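PDB 1R2J: protein FkbI from Streptomyces hygroscopicus, which probably acts as an FAD-dependent acyl-ACP dehydrogenase in making the methoxymalonyl extender unit of the FK520 polyketide. Local coordinates for residues A82-R87 with V153-Q158; A116-S121 with E347-M352; A299-K304 with R354-Q359. One frame throughout, in Å; residues are numbered along the deposited sequence.

Along the chain the segments run 82-87, 116-121, 153-158, 299-304, 347-352 and 354-359, so interaction 2 crosses both of the others, which come in series. Interaction 1 sets helix 69-88 on strand 151-156, joining the N-terminal helical part to the middle beta part. Interaction 2, its centre about 18 Å from that of interaction 1, ties a loop of the beta part to the start of helix 350-361. Interaction 3, its centre about 12 Å from that of interaction 2, packs the same helix on helix 297-322. Lys304 NZ probably hydrogen-bonds to Gly348 O, joining interactions 2 and 3. Interaction 2 alone touches the flavin; interaction 3 stays within the helical third part of this acyl-CoA dehydrogenase fold.

Interaction 1: A82-R87 with V153-Q158; sequences AWTVQR and VVFGLQ
Thr84 turns its methyl group to both Val153 and Phe155, and that methyl makes the whole of the close contact. CG2 of Thr84 lies 4.2 Å from CG1 of Val153, and the same CG2 atom is 4.2 Å from CZ of Phe155, which it meets obliquely at the far end of the ring. The threonine's first torsion (chi1 -60°) divides its two branches: CG2 stands anti to the backbone N and reaches the strand, while OG1 turns back along the helix to bond with Met80 O and pairs with the hydroxyl of Ser221. Val153 and Phe155, two apart on strand 151-156, present their side chains on the same side of the sheet. The CB of Val153 is directed toward the helix. The phenylalanine leaves the backbone at an angle, but its ring end swings in. Both pack on Val165 of the next strand.

Away from this small buried patch the helix quickly loses touch with the strand. CG2 of Val85 stays 5.0 Å from CG2 of Val153, and the residue packs instead on Phe97 of helix 91-100. Arg87 heads for solvent, its CB sitting 4.2 Å above the plane of the Trp83 indole, over the centre, and Trp83 NE1 donates to Ala220 O. At the other end Leu157 and Gln158 have left the strand and run off as a loop.

The contact thus seats an N-terminal-domain helix on the small beta sheet of the middle domain. Phe155 lies beside the flavin site, its side chain about 4 Å from those of Val109 and Phe111, which bind FAD. Chemically the meeting is wholly apolar: the threonine hydroxyl is satisfied by Met80 of its own helix and Ser221 of helix 219-248, so helix probably holds to sheet through van der Waals packing and exclusion of water.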
loop_
_atom_site.group_PDB
_atom_site.type_symbol
_atom_site.label_atom_id
_atom_site.label_comp_id
_atom_site.label_asym_id
_atom_site.label_seq_id
_atom_site.Cartn_x
_atom_site.Cartn_y
_atom_site.Cartn_z
ATOM N N ALA A 82 -3.896 -1.836 -10.688
ATOM C CA ALA A 82 -3.349 -2.104 -12.012
ATOM C C ALA A 82 -3.007 -3.578 -12.167
ATOM O O ALA A 82 -3.324 -4.198 -13.184
ATOM C CB ALA A 82 -2.102 -1.247 -12.247
ATOM N N TRP A 83 -2.343 -4.124 -11.151
ATOM C CA TRP A 83 -1.948 -5.529 -11.136
ATOM C C TRP A 83 -3.176 -6.432 -11.181
ATOM O O TRP A 83 -3.219 -7.401 -11.935
ATOM C CB TRP A 83 -1.134 -5.829 -9.872
ATOM C CG TRP A 83 -0.902 -7.287 -9.643
ATOM C CD1 TRP A 83 -1.444 -8.060 -8.655
ATOM C CD2 TRP A 83 -0.081 -8.156 -10.430
ATOM N NE1 TRP A 83 -1.008 -9.358 -8.781
ATOM C CE2 TRP A 83 -0.171 -9.444 -9.861
ATOM C CE3 TRP A 83 0.721 -7.970 -11.563
ATOM C CZ2 TRP A 83 0.513 -10.545 -10.385
ATOM C CZ3 TRP A 83 1.400 -9.064 -12.086
ATOM C CH2 TRP A 83 1.291 -10.335 -11.495
ATOM N N THR A 84 -4.169 -6.112 -10.362
ATOM C CA THR A 84 -5.399 -6.891 -10.316
ATOM C C THR A 84 -6.071 -6.966 -11.694
ATOM O O THR A 84 -6.549 -8.025 -12.106
ATOM C CB THR A 84 -6.390 -6.278 -9.300
ATOM O OG1 THR A 84 -5.788 -6.262 -8.000
ATOM C CG2 THR A 84 -7.677 -7.090 -9.245
ATOM N N VAL A 85 -6.100 -5.846 -12.409
ATOM C CA VAL A 85 -6.730 -5.814 -13.720
ATOM C C VAL A 85 -5.914 -6.542 -14.778
ATOM O O VAL A 85 -6.465 -7.195 -15.658
ATOM C CB VAL A 85 -6.985 -4.361 -14.192
ATOM C CG1 VAL A 85 -7.621 -4.363 -15.561
ATOM C CG2 VAL A 85 -7.887 -3.639 -13.195
ATOM N N GLN A 86 -4.597 -6.449 -14.694
ATOM C CA GLN A 86 -3.786 -7.113 -15.692
ATOM C C GLN A 86 -3.563 -8.592 -15.360
ATOM O O GLN A 86 -3.027 -9.344 -16.173
ATOM C CB GLN A 86 -2.469 -6.353 -15.860
ATOM C CG GLN A 86 -1.319 -6.854 -15.038
ATOM C CD GLN A 86 -0.541 -7.904 -15.778
ATOM O OE1 GLN A 86 -0.191 -7.721 -16.943
ATOM N NE2 GLN A 86 -0.263 -9.018 -15.112
ATOM N N ARG A 87 -3.996 -9.014 -14.176
ATOM C CA ARG A 87 -3.854 -10.409 -13.769
ATOM C C ARG A 87 -5.173 -11.161 -13.976
ATOM O O ARG A 87 -5.180 -12.372 -14.197
ATOM C CB ARG A 87 -3.440 -10.501 -12.296
ATOM C CG ARG A 87 -3.162 -11.925 -11.807
ATOM C CD ARG A 87 -1.965 -12.542 -12.527
ATOM N NE ARG A 87 -1.799 -13.969 -12.241
ATOM C CZ ARG A 87 -0.854 -14.737 -12.784
ATOM N NH1 ARG A 87 0.019 -14.219 -13.642
ATOM N NH2 ARG A 87 -0.780 -16.028 -12.480
ATOM N N VAL A 153 -11.994 -0.597 -7.584
ATOM C CA VAL A 153 -11.870 -2.015 -7.893
ATOM C C VAL A 153 -12.463 -2.763 -6.710
ATOM O O VAL A 153 -11.831 -2.897 -5.659
ATOM C CB VAL A 153 -10.401 -2.398 -8.092
ATOM C CG1 VAL A 153 -10.288 -3.852 -8.529
ATOM C CG2 VAL A 153 -9.783 -1.484 -9.132
ATOM N N VAL A 154 -13.686 -3.248 -6.897
ATOM C CA VAL A 154 -14.426 -3.932 -5.842
ATOM C C VAL A 154 -14.517 -5.452 -5.940
ATOM O O VAL A 154 -14.834 -6.006 -6.996
ATOM C CB VAL A 154 -15.863 -3.356 -5.762
ATOM C CG1 VAL A 154 -16.654 -4.021 -4.650
ATOM C CG2 VAL A 154 -15.792 -1.867 -5.538
ATOM N N PHE A 155 -14.246 -6.109 -4.816
ATOM C CA PHE A 155 -14.310 -7.563 -4.709
ATOM C C PHE A 155 -15.668 -7.926 -4.117
ATOM O O PHE A 155 -16.224 -7.168 -3.317
ATOM C CB PHE A 155 -13.203 -8.085 -3.784
ATOM C CG PHE A 155 -11.877 -8.287 -4.468
ATOM C CD1 PHE A 155 -11.508 -9.539 -4.935
ATOM C CD2 PHE A 155 -11.000 -7.227 -4.638
ATOM C CE1 PHE A 155 -10.283 -9.735 -5.559
ATOM C CE2 PHE A 155 -9.771 -7.414 -5.261
ATOM C CZ PHE A 155 -9.412 -8.670 -5.721
ATOM N N GLY A 156 -16.191 -9.084 -4.506
ATOM C CA GLY A 156 -17.481 -9.522 -4.005
ATOM C C GLY A 156 -17.816 -10.949 -4.399
ATOM O O GLY A 156 -17.013 -11.621 -5.050
ATOM N N LEU A 157 -18.998 -11.414 -4.001
ATOM C CA LEU A 157 -19.434 -12.768 -4.319
ATOM C C LEU A 157 -20.460 -12.742 -5.442
ATOM O O LEU A 157 -21.402 -11.947 -5.425
ATOM C CB LEU A 157 -20.050 -13.440 -3.093
ATOM C CG LEU A 157 -19.226 -13.458 -1.803
ATOM C CD1 LEU A 157 -20.027 -14.134 -0.695
ATOM C CD2 LEU A 157 -17.920 -14.189 -2.037
ATOM N N GLN A 158 -20.275 -13.617 -6.420
ATOM C CA GLN A 158 -21.197 -13.674 -7.539
ATOM C C GLN A 158 -22.479 -14.346 -7.047
ATOM O O GLN A 158 -23.176 -13.799 -6.191
ATOM C CB GLN A 158 -20.561 -14.456 -8.689
ATOM C CG GLN A 158 -21.005 -14.003 -10.067
ATOM C CD GLN A 158 -19.880 -14.071 -11.076
ATOM O OE1 GLN A 158 -19.025 -14.956 -11.009
ATOM N NE2 GLN A 158 -19.879 -13.144 -12.025
#

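Interaction 2: A116-S121 with E347-M352. With FAD (flavin-adenine dinucleotide), chain B.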
loop_
_atom_site.group_PDB
_atom_site.type_symbol
_atom_site.label_atom_id
_atom_site.label_comp_id
_atom_site.label_asym_id
_atom_site.label_seq_id
_atom_site.Cartn_x
_atom_site.Cartn_y
_atom_site.Cartn_z
ATOM N N ALA A 116 -15.567 -8.553 7.742
ATOM C CA ALA A 116 -14.552 -9.347 7.060
ATOM C C ALA A 116 -13.232 -8.589 6.966
ATOM O O ALA A 116 -13.035 -7.781 6.055
ATOM C CB ALA A 116 -15.044 -9.733 5.653
ATOM N N GLY A 117 -12.340 -8.844 7.922
ATOM C CA GLY A 117 -11.043 -8.190 7.934
ATOM C C GLY A 117 -9.969 -9.195 7.578
ATOM O O GLY A 117 -9.593 -9.332 6.417
ATOM N N SER A 118 -9.471 -9.906 8.578
ATOM C CA SER A 118 -8.463 -10.919 8.332
ATOM C C SER A 118 -9.138 -12.067 7.578
ATOM O O SER A 118 -8.495 -12.765 6.798
ATOM C CB SER A 118 -7.880 -11.419 9.659
ATOM O OG SER A 118 -7.192 -10.374 10.332
ATOM N N ASP A 119 -10.440 -12.237 7.814
ATOM C CA ASP A 119 -11.226 -13.286 7.174
ATOM C C ASP A 119 -11.987 -12.737 5.968
ATOM O O ASP A 119 -13.175 -12.417 6.044
ATOM C CB ASP A 119 -12.196 -13.911 8.186
ATOM C CG ASP A 119 -13.010 -15.048 7.593
ATOM O OD1 ASP A 119 -12.605 -15.595 6.547
ATOM O OD2 ASP A 119 -14.050 -15.404 8.181
ATOM N N LEU A 120 -11.261 -12.636 4.859
ATOM C CA LEU A 120 -11.766 -12.132 3.588
ATOM C C LEU A 120 -12.967 -12.895 3.034
ATOM O O LEU A 120 -13.832 -12.310 2.382
ATOM C CB LEU A 120 -10.640 -12.162 2.548
ATOM C CG LEU A 120 -9.971 -13.532 2.339
ATOM C CD1 LEU A 120 -9.292 -13.568 0.981
ATOM C CD2 LEU A 120 -8.960 -13.819 3.455
ATOM N N SER A 121 -13.023 -14.197 3.284
ATOM C CA SER A 121 -14.121 -15.004 2.768
ATOM C C SER A 121 -15.446 -14.668 3.440
ATOM O O SER A 121 -16.490 -15.218 3.083
ATOM C CB SER A 121 -13.810 -16.498 2.929
ATOM O OG SER A 121 -13.599 -16.842 4.286
ATOM N N GLU A 347 -2.620 -5.673 5.028
ATOM C CA GLU A 347 -2.055 -6.579 4.023
ATOM C C GLU A 347 -1.624 -7.905 4.649
ATOM O O GLU A 347 -0.569 -8.449 4.324
ATOM C CB GLU A 347 -0.859 -5.913 3.327
ATOM C CG GLU A 347 -1.217 -4.655 2.533
ATOM C CD GLU A 347 -1.745 -4.954 1.147
ATOM O OE1 GLU A 347 -2.223 -4.015 0.480
ATOM O OE2 GLU A 347 -1.671 -6.125 0.717
ATOM N N GLY A 348 -2.465 -8.438 5.529
ATOM C CA GLY A 348 -2.127 -9.675 6.207
ATOM C C GLY A 348 -1.393 -9.285 7.478
ATOM O O GLY A 348 -0.191 -8.999 7.452
ATOM N N SER A 349 -2.127 -9.235 8.585
ATOM C CA SER A 349 -1.562 -8.865 9.886
ATOM C C SER A 349 -0.399 -9.764 10.277
ATOM O O SER A 349 -0.248 -10.868 9.750
ATOM C CB SER A 349 -2.628 -8.972 10.974
ATOM O OG SER A 349 -2.857 -10.341 11.287
ATOM N N SER A 350 0.417 -9.289 11.214
ATOM C CA SER A 350 1.551 -10.073 11.698
ATOM C C SER A 350 1.059 -11.465 12.101
ATOM O O SER A 350 1.722 -12.463 11.837
ATOM C CB SER A 350 2.193 -9.391 12.906
ATOM O OG SER A 350 2.672 -8.102 12.563
ATOM N N GLU A 351 -0.111 -11.528 12.734
ATOM C CA GLU A 351 -0.652 -12.818 13.157
ATOM C C GLU A 351 -0.983 -13.705 11.968
ATOM O O GLU A 351 -0.650 -14.880 11.973
ATOM C CB GLU A 351 -1.901 -12.641 14.027
ATOM C CG GLU A 351 -1.616 -12.069 15.409
ATOM C CD GLU A 351 -1.057 -10.667 15.336
ATOM O OE1 GLU A 351 -1.660 -9.848 14.606
ATOM O OE2 GLU A 351 -0.023 -10.384 15.998
ATOM N N MET A 352 -1.636 -13.147 10.953
ATOM C CA MET A 352 -1.980 -13.927 9.772
ATOM C C MET A 352 -0.713 -14.322 9.011
ATOM O O MET A 352 -0.643 -15.411 8.439
ATOM C CB MET A 352 -2.930 -13.141 8.861
ATOM C CG MET A 352 -4.318 -12.942 9.454
ATOM S SD MET A 352 -4.994 -14.492 10.129
ATOM C CE MET A 352 -5.368 -15.344 8.621
HETATM P PA FAD B . -9.593 -8.388 12.705
HETATM O O1A FAD B . -9.264 -8.789 11.343
HETATM O O2A FAD B . -10.852 -7.892 13.365
HETATM O O5B FAD B . -8.447 -7.873 13.578
HETATM C C5B FAD B . -8.069 -8.980 14.296
HETATM C C4B FAD B . -6.919 -8.879 15.237
HETATM O O4B FAD B . -7.032 -10.312 15.548
HETATM C C3B FAD B . -5.669 -8.723 14.431
HETATM O O3B FAD B . -4.648 -8.302 15.274
HETATM C C2B FAD B . -5.417 -10.043 13.873
HETATM O O2B FAD B . -4.073 -10.424 13.480
HETATM C C1B FAD B . -5.990 -11.027 14.934
HETATM N N9A FAD B . -6.527 -12.196 14.319
HETATM C C8A FAD B . -7.675 -12.389 13.506
HETATM N N7A FAD B . -7.868 -13.608 13.097
HETATM C C5A FAD B . -6.816 -14.321 13.640
HETATM C C6A FAD B . -6.445 -15.667 13.586
HETATM N N6A FAD B . -7.150 -16.588 12.914
HETATM N N1A FAD B . -5.302 -16.055 14.260
HETATM C C2A FAD B . -4.565 -15.153 14.951
HETATM N N3A FAD B . -4.853 -13.790 15.068
HETATM C C4A FAD B . -6.042 -13.504 14.341
HETATM N N1 FAD B . -8.694 -2.921 3.321
HETATM C C2 FAD B . -8.972 -2.976 1.954
HETATM O O2 FAD B . -9.728 -3.838 1.466
HETATM N N3 FAD B . -8.395 -2.039 1.108
HETATM C C4 FAD B . -7.531 -0.993 1.522
HETATM O O4 FAD B . -7.062 -0.187 0.663
HETATM C C4X FAD B . -7.289 -0.945 2.877
HETATM N N5 FAD B . -6.422 0.142 3.325
HETATM C C5X FAD B . -6.169 0.252 4.708
HETATM C C6 FAD B . -5.358 1.290 5.239
HETATM C C7 FAD B . -5.103 1.475 6.631
HETATM C C7M FAD B . -4.221 2.626 7.109
HETATM C C8 FAD B . -5.707 0.565 7.543
HETATM C C8M FAD B . -5.553 0.657 9.050
HETATM C C9 FAD B . -6.482 -0.468 7.081
HETATM C C9A FAD B . -6.719 -0.675 5.672
HETATM N N10 FAD B . -7.563 -1.775 5.123
HETATM C C10 FAD B . -7.866 -1.908 3.762
HETATM C "C1'" FAD B . -7.929 -2.603 6.190
HETATM C "C2'" FAD B . -6.847 -3.803 6.425
HETATM O "O2'" FAD B . -7.323 -4.744 5.420
HETATM C "C3'" FAD B . -7.189 -4.330 7.703
HETATM O "O3'" FAD B . -6.130 -3.999 8.635
HETATM C "C4'" FAD B . -7.485 -5.778 8.169
HETATM O "O4'" FAD B . -8.352 -6.600 7.436
HETATM C "C5'" FAD B . -8.079 -5.353 9.427
HETATM O "O5'" FAD B . -9.152 -6.133 9.859
HETATM P P FAD B . -9.930 -5.561 11.163
HETATM O O1P FAD B . -10.680 -6.302 10.267
HETATM O O2P FAD B . -11.197 -5.630 12.058
HETATM O O3P FAD B . -9.786 -6.926 12.035
HETATM O O HOH W 1 -5.113 -9.997 8.508
#
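Ser118 and Met352 share a first torsion, -64° and -69°, with OG and CG each anti to the carbonyl carbon. CB of Ser118 then rests 3.9 Å from CG of Met352, and two further bends in the methionine chain carry SD over the face of the FAD adenine, 3.9 Å from its C6A.

Polar groups join the segments through the cofactor and one water. Ser118 OG donates to FAD O1A over 2.8 Å, backed by a bond from Ser118 N to the same oxygen, and OG accepts from a water that in turn takes the N-H of Ser349. Ser349 OG, between backbone N and carbonyl carbon, does two jobs: as the N-cap of helix 350-361 it accepts from Met352 N (3.1 Å, 166°), and it donates to the ribose hydroxyl O2B over 2.5 Å. That hydroxyl donates a hydrogen bond to OE1 of Glu351, 2.7 Å off, so O2B both accepts and donates, gripped by two side chains. Replacing Ser349 by alanine removes the hydroxyl, which would probably leave Met352 N without its capping acceptor and O2B held by Glu351 without its serine donor.

Segment 116-121 belongs to the loop between strands 107-110 and 126-130. Facing it, segment 347-352 is held by Lys304 of helix 297-322, bonded to Gly348 O, and by Arg226 of helix 219-248, bonded to Glu347 O.

Interaction 3: A299-K304 with R354-Q359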
loop_
_atom_site.group_PDB
_atom_site.type_symbol
_atom_site.label_atom_id
_atom_site.label_comp_id
_atom_site.label_asym_id
_atom_site.label_seq_id
_atom_site.Cartn_x
_atom_site.Cartn_y
_atom_site.Cartn_z
ATOM N N ALA A 299 7.661 -15.823 -0.236
ATOM C CA ALA A 299 8.740 -14.847 -0.104
ATOM C C ALA A 299 8.167 -13.436 0.041
ATOM O O ALA A 299 8.749 -12.585 0.713
ATOM C CB ALA A 299 9.660 -14.915 -1.303
ATOM N N THR A 300 7.027 -13.193 -0.596
ATOM C CA THR A 300 6.372 -11.896 -0.522
ATOM C C THR A 300 5.699 -11.712 0.841
ATOM O O THR A 300 5.765 -10.633 1.430
ATOM C CB THR A 300 5.329 -11.742 -1.652
ATOM O OG1 THR A 300 6.006 -11.705 -2.919
ATOM C CG2 THR A 300 4.521 -10.458 -1.469
ATOM N N ILE A 301 5.048 -12.760 1.341
ATOM C CA ILE A 301 4.406 -12.687 2.656
ATOM C C ILE A 301 5.522 -12.430 3.675
ATOM O O ILE A 301 5.392 -11.613 4.592
ATOM C CB ILE A 301 3.705 -14.022 3.018
ATOM C CG1 ILE A 301 2.464 -14.231 2.133
ATOM C CG2 ILE A 301 3.315 -14.018 4.489
ATOM C CD1 ILE A 301 1.922 -15.666 2.162
ATOM N N LEU A 302 6.624 -13.145 3.491
ATOM C CA LEU A 302 7.778 -13.024 4.362
ATOM C C LEU A 302 8.327 -11.597 4.366
ATOM O O LEU A 302 8.597 -11.033 5.428
ATOM C CB LEU A 302 8.862 -14.000 3.907
ATOM C CG LEU A 302 10.201 -13.922 4.632
ATOM C CD1 LEU A 302 10.027 -14.339 6.062
ATOM C CD2 LEU A 302 11.199 -14.826 3.934
ATOM N N ALA A 303 8.472 -11.010 3.180
ATOM C CA ALA A 303 8.999 -9.651 3.062
ATOM C C ALA A 303 8.118 -8.618 3.748
ATOM O O ALA A 303 8.606 -7.748 4.473
ATOM C CB ALA A 303 9.175 -9.285 1.601
ATOM N N LYS A 304 6.818 -8.704 3.509
ATOM C CA LYS A 304 5.899 -7.765 4.113
ATOM C C LYS A 304 5.957 -7.901 5.629
ATOM O O LYS A 304 6.074 -6.910 6.345
ATOM C CB LYS A 304 4.470 -8.013 3.604
ATOM C CG LYS A 304 3.436 -7.045 4.153
ATOM C CD LYS A 304 2.818 -7.541 5.451
ATOM C CE LYS A 304 2.145 -6.399 6.210
ATOM N NZ LYS A 304 1.836 -6.770 7.625
ATOM N N ARG A 354 2.115 -14.984 10.326
ATOM C CA ARG A 354 2.708 -16.077 11.071
ATOM C C ARG A 354 1.952 -17.369 10.772
ATOM O O ARG A 354 2.569 -18.411 10.568
ATOM C CB ARG A 354 2.718 -15.780 12.582
ATOM C CG ARG A 354 3.809 -14.782 12.984
ATOM C CD ARG A 354 4.032 -14.695 14.488
ATOM N NE ARG A 354 5.345 -14.128 14.764
ATOM C CZ ARG A 354 5.635 -12.829 14.745
ATOM N NH1 ARG A 354 4.698 -11.926 14.481
ATOM N NH2 ARG A 354 6.883 -12.437 14.948
ATOM N N VAL A 355 0.623 -17.318 10.721
ATOM C CA VAL A 355 -0.106 -18.554 10.430
ATOM C C VAL A 355 0.210 -19.033 9.016
ATOM O O VAL A 355 0.370 -20.232 8.789
ATOM C CB VAL A 355 -1.653 -18.411 10.580
ATOM C CG1 VAL A 355 -2.002 -17.742 11.900
ATOM C CG2 VAL A 355 -2.234 -17.658 9.411
ATOM N N MET A 356 0.318 -18.107 8.063
ATOM C CA MET A 356 0.607 -18.516 6.691
ATOM C C MET A 356 2.030 -19.041 6.525
ATOM O O MET A 356 2.244 -20.056 5.859
ATOM C CB MET A 356 0.353 -17.364 5.715
ATOM C CG MET A 356 -1.109 -16.925 5.662
ATOM S SD MET A 356 -1.444 -15.735 4.343
ATOM C CE MET A 356 -0.982 -14.201 5.127
ATOM N N LEU A 357 3.002 -18.363 7.127
ATOM C CA LEU A 357 4.385 -18.818 7.021
ATOM C C LEU A 357 4.568 -20.131 7.776
ATOM O O LEU A 357 5.398 -20.955 7.406
ATOM C CB LEU A 357 5.340 -17.765 7.572
ATOM C CG LEU A 357 5.435 -16.487 6.732
ATOM C CD1 LEU A 357 6.173 -15.430 7.528
ATOM C CD2 LEU A 357 6.130 -16.769 5.407
ATOM N N ALA A 358 3.792 -20.312 8.841
ATOM C CA ALA A 358 3.855 -21.536 9.628
ATOM C C ALA A 358 3.357 -22.669 8.732
ATOM O O ALA A 358 3.954 -23.745 8.672
ATOM C CB ALA A 358 2.965 -21.421 10.857
ATOM N N GLN A 359 2.261 -22.410 8.029
ATOM C CA GLN A 359 1.694 -23.414 7.145
ATOM C C GLN A 359 2.699 -23.763 6.058
ATOM O O GLN A 359 2.849 -24.925 5.698
ATOM C CB GLN A 359 0.389 -22.903 6.531
ATOM C CG GLN A 359 -0.698 -22.681 7.572
ATOM C CD GLN A 359 -1.973 -22.106 6.984
ATOM O OE1 GLN A 359 -1.932 -21.233 6.114
ATOM N NE2 GLN A 359 -3.115 -22.587 7.468
#
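Ile301 and Leu302 meet Met356 and Leu357 without any flat group between them: no ring, amide or guanidinium face or edge enters the contact. The flat groups stand to one side, where the Arg354 guanidinium pairs with Glu309 and the His305 side chain touches those of Arg354 and Leu357. The motif is helix-on-helix packing in the all-alpha C-terminal domain of the acyl-CoA dehydrogenase fold, the last helix, 350-361, lying against helix 297-322. The short axes run roughly antiparallel, at 142°, and pass 10.1 Å apart.

Ile301 works with both branches. Its chi1 of -70° sets CG2 anti to the backbone N, where it meets CG of Leu357 at 4.0 Å, and the two side chains slide past each other in opposite directions. The longer branch goes to the methionine: CD1 of Ile301 touches SD of Met356 at 4.0 Å, the chains crossing at about a right angle, with a bend at the last methionine torsion. Arg226 packs on both Ile301 and Met356, so helix 219-248 also lies against this pair. Leu302 stands at the margin and also packs on Val281 of helix 262-287.

What it offers Leu357 lies close to the backbone: Leu357 CD2 sits 4.2 Å from Leu302 CB and 4.1 Å from Leu302 N.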